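Local coordinates for serine acetyltransferase 1, putative (Entamoeba histolytica, PDB 7BW9), which probably transfers an acetyl group to L-serine, a step of cysteine biosynthesis, and is captured here with bound cysteine, at residues G193-Y199 / I226-I232; I242-V248 / Q258-Q264. One frame throughout, in Å; residues are numbered along the deposited sequence.

In the fold
Both contacts join neighbouring coils of the left-handed parallel beta-helix that follows the N-terminal helices. Along the chain, residues 193-199 come first; contact 1 closes when the chain, having passed through strand 203-205 and the loop beyond it, enters 226-232 from strand 225-226, one coil further on. Only then does contact 2 open at 242-248, closing a shorter loop through strands 249-250 and 255-256 at 258-264. The two contacts therefore follow in series, without crossing. Their centres lie 11 Å apart, and the inner segments 226-232 and 242-248 also touch: Ile244 O is 2.9 Å from Gly227 N, a probable hydrogen bond. The four segments lie on successive coils, each stacked on the one before.

Contact 1: residues G193-Y199 / I226-I232; sequences GNWCRVY and IGDFVVI
Asn194 and Asp228 lie side by side at the corner of two successive coils, their amide and carboxylate planes only 15° apart. The backbone N of Asn194 donates to Asp228 OD1 at 2.9 Å, almost straight at the hydrogen but reaching the oxygen from above the carboxylate plane. With chi1 at -51°, Asp228 CG stands beside its own backbone N, and this brings OD1 to Asn194 N and near Gly193 CA. A water links Asn194 ND2 to Asp228 OD2, the second bond being weak, while Asn194 OD1 accepts from Asn174 N one coil back.

Next along the corner, Phe229 CD1 packs 3.5 Å from Trp195 CB. The Phe229 ring and the five-membered ring of Trp195 are nearly parallel but slid apart, with centroids 5.4 Å from each other, so they barely overlap. Past the corner the chains pair as parallel strands, Arg197 N donating to Val230 O and Ile232 N to Arg197 O. Arg197 leaves the strand with CG anti to the backbone N and bends at chi3 (76°), which lays its guanidinium beside Val231; CG2 of Val231 lies over one face, toward its rim, 3.6 Å from Arg197 NH2. Arg197 NE donates to Tyr199 OH at 3.0 Å, helping to fix the rotation of the group. Tyr199 in turn borders a bound cysteine, its side chain about 4 Å from the ligand.

Ser208 of the second subunit packs against Arg197, Tyr199 and Val231. Strand 197-198 lies between 177-178 and 231-232 in one parallel sheet of the beta-helix, and Trp195 stacks on His175 and reaches Ala109 and Thr112 of helix 96-113.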
loop_
_atom_site.group_PDB
_atom_site.type_symbol
_atom_site.label_atom_id
_atom_site.label_comp_id
_atom_site.label_asym_id
_atom_site.label_seq_id
_atom_site.Cartn_x
_atom_site.Cartn_y
_atom_site.Cartn_z
ATOM N N GLY A 193 23.029 -8.230 -4.869
ATOM C CA GLY A 193 23.941 -8.168 -5.997
ATOM C C GLY A 193 23.302 -7.626 -7.261
ATOM O O GLY A 193 22.333 -6.862 -7.216
ATOM N N ASN A 194 23.844 -8.039 -8.413
ATOM C CA ASN A 194 23.420 -7.538 -9.716
ATOM C C ASN A 194 22.417 -8.484 -10.371
ATOM O O ASN A 194 22.430 -9.697 -10.140
ATOM C CB ASN A 194 24.620 -7.347 -10.651
ATOM C CG ASN A 194 25.708 -6.464 -10.045
ATOM O OD1 ASN A 194 25.426 -5.484 -9.353
ATOM N ND2 ASN A 194 26.963 -6.835 -10.279
ATOM N N TRP A 195 21.542 -7.904 -11.196
ATOM C CA TRP A 195 20.549 -8.653 -11.967
ATOM C C TRP A 195 19.635 -9.486 -11.073
ATOM O O TRP A 195 19.235 -10.589 -11.438
ATOM C CB TRP A 195 21.228 -9.539 -13.031
ATOM C CG TRP A 195 21.516 -8.749 -14.269
ATOM C CD1 TRP A 195 22.710 -8.231 -14.643
ATOM C CD2 TRP A 195 20.569 -8.337 -15.265
ATOM N NE1 TRP A 195 22.580 -7.532 -15.818
ATOM C CE2 TRP A 195 21.275 -7.579 -16.222
ATOM C CE3 TRP A 195 19.190 -8.527 -15.438
ATOM C CZ2 TRP A 195 20.660 -7.033 -17.344
ATOM C CZ3 TRP A 195 18.576 -7.973 -16.548
ATOM C CH2 TRP A 195 19.312 -7.236 -17.489
ATOM N N CYS A 196 19.287 -8.981 -9.897
ATOM C CA CYS A 196 18.325 -9.685 -9.063
ATOM C C CYS A 196 16.903 -9.268 -9.408
ATOM O O CYS A 196 16.656 -8.162 -9.909
ATOM C CB CYS A 196 18.621 -9.446 -7.587
ATOM S SG CYS A 196 20.199 -10.274 -7.151
ATOM N N ARG A 197 15.974 -10.190 -9.166
ATOM C CA ARG A 197 14.550 -9.987 -9.412
ATOM C C ARG A 197 13.782 -10.470 -8.192
ATOM O O ARG A 197 13.967 -11.608 -7.739
ATOM C CB ARG A 197 14.086 -10.719 -10.675
ATOM C CG ARG A 197 12.692 -10.335 -11.163
ATOM C CD ARG A 197 12.465 -10.789 -12.613
ATOM N NE ARG A 197 12.227 -12.226 -12.703
ATOM C CZ ARG A 197 13.088 -13.106 -13.215
ATOM N NH1 ARG A 197 14.249 -12.694 -13.701
ATOM N NH2 ARG A 197 12.782 -14.402 -13.239
ATOM N N VAL A 198 12.934 -9.601 -7.661
ATOM C CA VAL A 198 12.195 -9.847 -6.434
ATOM C C VAL A 198 10.728 -9.517 -6.684
ATOM O O VAL A 198 10.418 -8.496 -7.300
ATOM C CB VAL A 198 12.763 -8.997 -5.280
ATOM C CG1 VAL A 198 11.906 -9.127 -4.066
ATOM C CG2 VAL A 198 14.220 -9.383 -4.976
ATOM N N TYR A 199 9.830 -10.358 -6.187
ATOM C CA TYR A 199 8.397 -10.271 -6.432
ATOM C C TYR A 199 7.669 -9.755 -5.192
ATOM O O TYR A 199 8.264 -9.521 -4.135
ATOM C CB TYR A 199 7.867 -11.649 -6.871
ATOM C CG TYR A 199 8.240 -11.919 -8.305
ATOM C CD1 TYR A 199 7.451 -11.431 -9.348
ATOM C CD2 TYR A 199 9.420 -12.565 -8.625
ATOM C CE1 TYR A 199 7.791 -11.639 -10.658
ATOM C CE2 TYR A 199 9.780 -12.772 -9.949
ATOM C CZ TYR A 199 8.958 -12.304 -10.962
ATOM O OH TYR A 199 9.297 -12.492 -12.284
ATOM N N ILE A 226 22.430 -11.256 -0.673
ATOM C CA ILE A 226 22.139 -12.124 -1.804
ATOM C C ILE A 226 23.064 -11.761 -2.959
ATOM O O ILE A 226 23.464 -10.606 -3.130
ATOM C CB ILE A 226 20.649 -12.076 -2.211
ATOM C CG1 ILE A 226 20.312 -10.814 -2.995
ATOM C CG2 ILE A 226 19.752 -12.151 -0.969
ATOM C CD1 ILE A 226 18.825 -10.676 -3.251
ATOM N N GLY A 227 23.440 -12.774 -3.732
ATOM C CA GLY A 227 24.399 -12.623 -4.814
ATOM C C GLY A 227 23.770 -12.075 -6.082
ATOM O O GLY A 227 22.703 -11.466 -6.063
ATOM N N ASP A 228 24.431 -12.323 -7.204
ATOM C CA ASP A 228 23.942 -11.902 -8.504
ATOM C C ASP A 228 22.977 -12.929 -9.085
ATOM O O ASP A 228 23.039 -14.124 -8.783
ATOM C CB ASP A 228 25.100 -11.700 -9.492
ATOM C CG ASP A 228 26.209 -10.812 -8.949
ATOM O OD1 ASP A 228 25.961 -9.963 -8.064
ATOM O OD2 ASP A 228 27.355 -10.968 -9.428
ATOM N N PHE A 229 22.103 -12.449 -9.970
ATOM C CA PHE A 229 21.170 -13.291 -10.724
ATOM C C PHE A 229 20.248 -14.106 -9.817
ATOM O O PHE A 229 19.773 -15.173 -10.202
ATOM C CB PHE A 229 21.919 -14.207 -11.704
ATOM C CG PHE A 229 22.881 -13.464 -12.592
ATOM C CD1 PHE A 229 22.416 -12.740 -13.675
ATOM C CD2 PHE A 229 24.248 -13.472 -12.328
ATOM C CE1 PHE A 229 23.295 -12.025 -14.498
ATOM C CE2 PHE A 229 25.140 -12.764 -13.136
ATOM C CZ PHE A 229 24.657 -12.035 -14.224
ATOM N N VAL A 230 19.952 -13.607 -8.621
ATOM C CA VAL A 230 19.031 -14.290 -7.711
ATOM C C VAL A 230 17.605 -13.876 -8.039
ATOM O O VAL A 230 17.329 -12.688 -8.249
ATOM C CB VAL A 230 19.384 -13.977 -6.247
ATOM C CG1 VAL A 230 18.285 -14.483 -5.278
ATOM C CG2 VAL A 230 20.733 -14.588 -5.892
ATOM N N VAL A 231 16.687 -14.849 -8.088
ATOM C CA VAL A 231 15.256 -14.595 -8.261
ATOM C C VAL A 231 14.527 -15.076 -7.013
ATOM O O VAL A 231 14.700 -16.229 -6.594
ATOM C CB VAL A 231 14.686 -15.296 -9.509
ATOM C CG1 VAL A 231 13.200 -15.016 -9.634
ATOM C CG2 VAL A 231 15.423 -14.885 -10.773
ATOM N N ILE A 232 13.699 -14.217 -6.427
ATOM C CA ILE A 232 12.950 -14.570 -5.224
ATOM C C ILE A 232 11.459 -14.429 -5.500
ATOM O O ILE A 232 10.950 -13.311 -5.690
ATOM C CB ILE A 232 13.373 -13.738 -4.013
ATOM C CG1 ILE A 232 14.900 -13.730 -3.919
ATOM C CG2 ILE A 232 12.765 -14.328 -2.752
ATOM C CD1 ILE A 232 15.439 -12.851 -2.823
HETATM O O HOH W 1 27.286 -9.447 -12.013
#

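Contact 2: residues I242-V248 / Q258-Q264; sequences ITIGSNV and QNIDQDQ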
loop_
_atom_site.group_PDB
_atom_site.type_symbol
_atom_site.label_atom_id
_atom_site.label_comp_id
_atom_site.label_asym_id
_atom_site.label_seq_id
_atom_site.Cartn_x
_atom_site.Cartn_y
_atom_site.Cartn_z
ATOM N N ILE A 242 22.123 -14.368 6.780
ATOM C CA ILE A 242 22.458 -15.515 5.963
ATOM C C ILE A 242 22.848 -14.993 4.596
ATOM O O ILE A 242 22.577 -13.840 4.246
ATOM C CB ILE A 242 21.287 -16.505 5.861
ATOM C CG1 ILE A 242 20.082 -15.834 5.198
ATOM C CG2 ILE A 242 20.934 -17.048 7.249
ATOM C CD1 ILE A 242 18.803 -16.652 5.256
ATOM N N THR A 243 23.483 -15.857 3.820
ATOM C CA THR A 243 23.954 -15.521 2.487
ATOM C C THR A 243 23.269 -16.428 1.482
ATOM O O THR A 243 23.162 -17.639 1.706
ATOM C CB THR A 243 25.479 -15.659 2.389
ATOM O OG1 THR A 243 26.095 -14.659 3.203
ATOM C CG2 THR A 243 25.941 -15.470 0.964
ATOM N N ILE A 244 22.782 -15.837 0.399
ATOM C CA ILE A 244 22.198 -16.563 -0.723
ATOM C C ILE A 244 23.148 -16.399 -1.895
ATOM O O ILE A 244 23.370 -15.276 -2.367
ATOM C CB ILE A 244 20.796 -16.039 -1.086
ATOM C CG1 ILE A 244 19.844 -16.112 0.117
ATOM C CG2 ILE A 244 20.236 -16.773 -2.309
ATOM C CD1 ILE A 244 19.851 -17.424 0.818
ATOM N N GLY A 245 23.695 -17.505 -2.375
ATOM C CA GLY A 245 24.655 -17.434 -3.454
ATOM C C GLY A 245 24.050 -16.895 -4.738
ATOM O O GLY A 245 22.841 -16.700 -4.873
ATOM N N SER A 246 24.931 -16.659 -5.707
ATOM C CA SER A 246 24.515 -16.235 -7.035
ATOM C C SER A 246 23.782 -17.352 -7.766
ATOM O O SER A 246 23.985 -18.541 -7.497
ATOM C CB SER A 246 25.729 -15.815 -7.856
ATOM O OG SER A 246 26.484 -14.835 -7.173
ATOM N N ASN A 247 22.921 -16.956 -8.703
ATOM C CA ASN A 247 22.190 -17.880 -9.578
ATOM C C ASN A 247 21.247 -18.798 -8.796
ATOM O O ASN A 247 21.023 -19.948 -9.181
ATOM C CB ASN A 247 23.148 -18.716 -10.438
ATOM C CG ASN A 247 23.971 -17.870 -11.397
ATOM O OD1 ASN A 247 25.195 -17.781 -11.276
ATOM N ND2 ASN A 247 23.301 -17.253 -12.359
ATOM N N VAL A 248 20.679 -18.304 -7.701
ATOM C CA VAL A 248 19.723 -19.049 -6.890
ATOM C C VAL A 248 18.325 -18.561 -7.247
ATOM O O VAL A 248 18.106 -17.351 -7.413
ATOM C CB VAL A 248 20.017 -18.875 -5.390
ATOM C CG1 VAL A 248 18.824 -19.338 -4.526
ATOM C CG2 VAL A 248 21.288 -19.631 -5.018
ATOM N N GLN A 258 18.623 -20.310 6.483
ATOM C CA GLN A 258 19.983 -20.816 6.405
ATOM C C GLN A 258 20.641 -20.327 5.123
ATOM O O GLN A 258 19.962 -19.988 4.149
ATOM C CB GLN A 258 20.003 -22.352 6.418
ATOM C CG GLN A 258 19.199 -22.956 7.546
ATOM C CD GLN A 258 19.070 -24.453 7.413
ATOM O OE1 GLN A 258 18.477 -24.956 6.455
ATOM N NE2 GLN A 258 19.635 -25.176 8.369
ATOM N N ASN A 259 21.973 -20.308 5.132
ATOM C CA ASN A 259 22.743 -20.029 3.930
ATOM C C ASN A 259 22.316 -20.957 2.805
ATOM O O ASN A 259 21.872 -22.082 3.034
ATOM C CB ASN A 259 24.243 -20.210 4.176
ATOM C CG ASN A 259 24.817 -19.185 5.126
ATOM O OD1 ASN A 259 24.256 -18.105 5.314
ATOM N ND2 ASN A 259 25.970 -19.509 5.713
ATOM N N ILE A 260 22.456 -20.476 1.576
ATOM C CA ILE A 260 22.151 -21.254 0.382
ATOM C C ILE A 260 23.302 -21.059 -0.595
ATOM O O ILE A 260 23.614 -19.924 -0.972
ATOM C CB ILE A 260 20.809 -20.834 -0.242
ATOM C CG1 ILE A 260 19.669 -21.129 0.734
ATOM C CG2 ILE A 260 20.564 -21.551 -1.546
ATOM C CD1 ILE A 260 18.326 -20.812 0.176
ATOM N N ASP A 261 23.950 -22.157 -0.973
ATOM C CA ASP A 261 25.053 -22.125 -1.920
ATOM C C ASP A 261 24.560 -21.682 -3.298
ATOM O O ASP A 261 23.366 -21.697 -3.594
ATOM C CB ASP A 261 25.707 -23.508 -2.033
ATOM C CG ASP A 261 26.154 -24.057 -0.695
ATOM O OD1 ASP A 261 26.335 -23.256 0.252
ATOM O OD2 ASP A 261 26.334 -25.294 -0.592
ATOM N N GLN A 262 25.509 -21.327 -4.157
ATOM C CA GLN A 262 25.183 -20.893 -5.507
ATOM C C GLN A 262 24.532 -22.017 -6.316
ATOM O O GLN A 262 24.587 -23.194 -5.956
ATOM C CB GLN A 262 26.441 -20.410 -6.222
ATOM C CG GLN A 262 27.475 -21.501 -6.431
ATOM C CD GLN A 262 28.793 -20.951 -6.938
ATOM O OE1 GLN A 262 29.477 -20.210 -6.237
ATOM N NE2 GLN A 262 29.151 -21.306 -8.169
ATOM N N ASP A 263 23.882 -21.622 -7.416
ATOM C CA ASP A 263 23.333 -22.541 -8.423
ATOM C C ASP A 263 22.258 -23.477 -7.866
ATOM O O ASP A 263 22.064 -24.580 -8.383
ATOM C CB ASP A 263 24.446 -23.351 -9.097
ATOM C CG ASP A 263 25.482 -22.465 -9.776
ATOM O OD1 ASP A 263 25.083 -21.535 -10.519
ATOM O OD2 ASP A 263 26.695 -22.685 -9.562
ATOM N N GLN A 264 21.538 -23.042 -6.832
ATOM C CA GLN A 264 20.468 -23.824 -6.226
ATOM C C GLN A 264 19.091 -23.322 -6.645
ATOM O O GLN A 264 18.855 -22.112 -6.725
ATOM C CB GLN A 264 20.552 -23.770 -4.700
ATOM C CG GLN A 264 21.813 -24.332 -4.112
ATOM C CD GLN A 264 21.985 -25.776 -4.466
ATOM O OE1 GLN A 264 21.329 -26.645 -3.902
ATOM N NE2 GLN A 264 22.854 -26.043 -5.427
#
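Asn259 uses its side chain to continue the backbone pairing between the last coils of the left-handed beta-helix: its OD1 accepts from Thr243 N at 2.8 Å, with the donor above the carbonyl plane. CG of Asn259 sits beside its own backbone N (chi1 -67°), a setting that turns the amide oxygen back to the preceding coil. Main-chain bonds follow from Ile260 N to Thr243 O and from Gly245 N to Ile260 O, and within the turn Asp263 N donates to Ser246 O at 3.1 Å.

Inside the coil, CD1 of Ile244 lies 3.7 Å from Ile260 CB, the two side chains running alongside each other. Val248 crosses Ile260 obliquely, its CG2 4.0 Å from Ile260 CG2.

In the next shell, Ser246 OG accepts from Asp228 N of the coil before, and Ile244 pairs through its backbone with Thr225 and Gly227. The third subunit carries the sheet on: Gln264 pairs with an antiparallel strand of that chain and bonds through NE2 to OG1 of its Thr276, and Gln274 of the same subunit packs on Ile260. At the outer corner, Gln262 NE2 donates to Asp263 OD2 at 3.1 Å, meeting the carboxylate from above its plane.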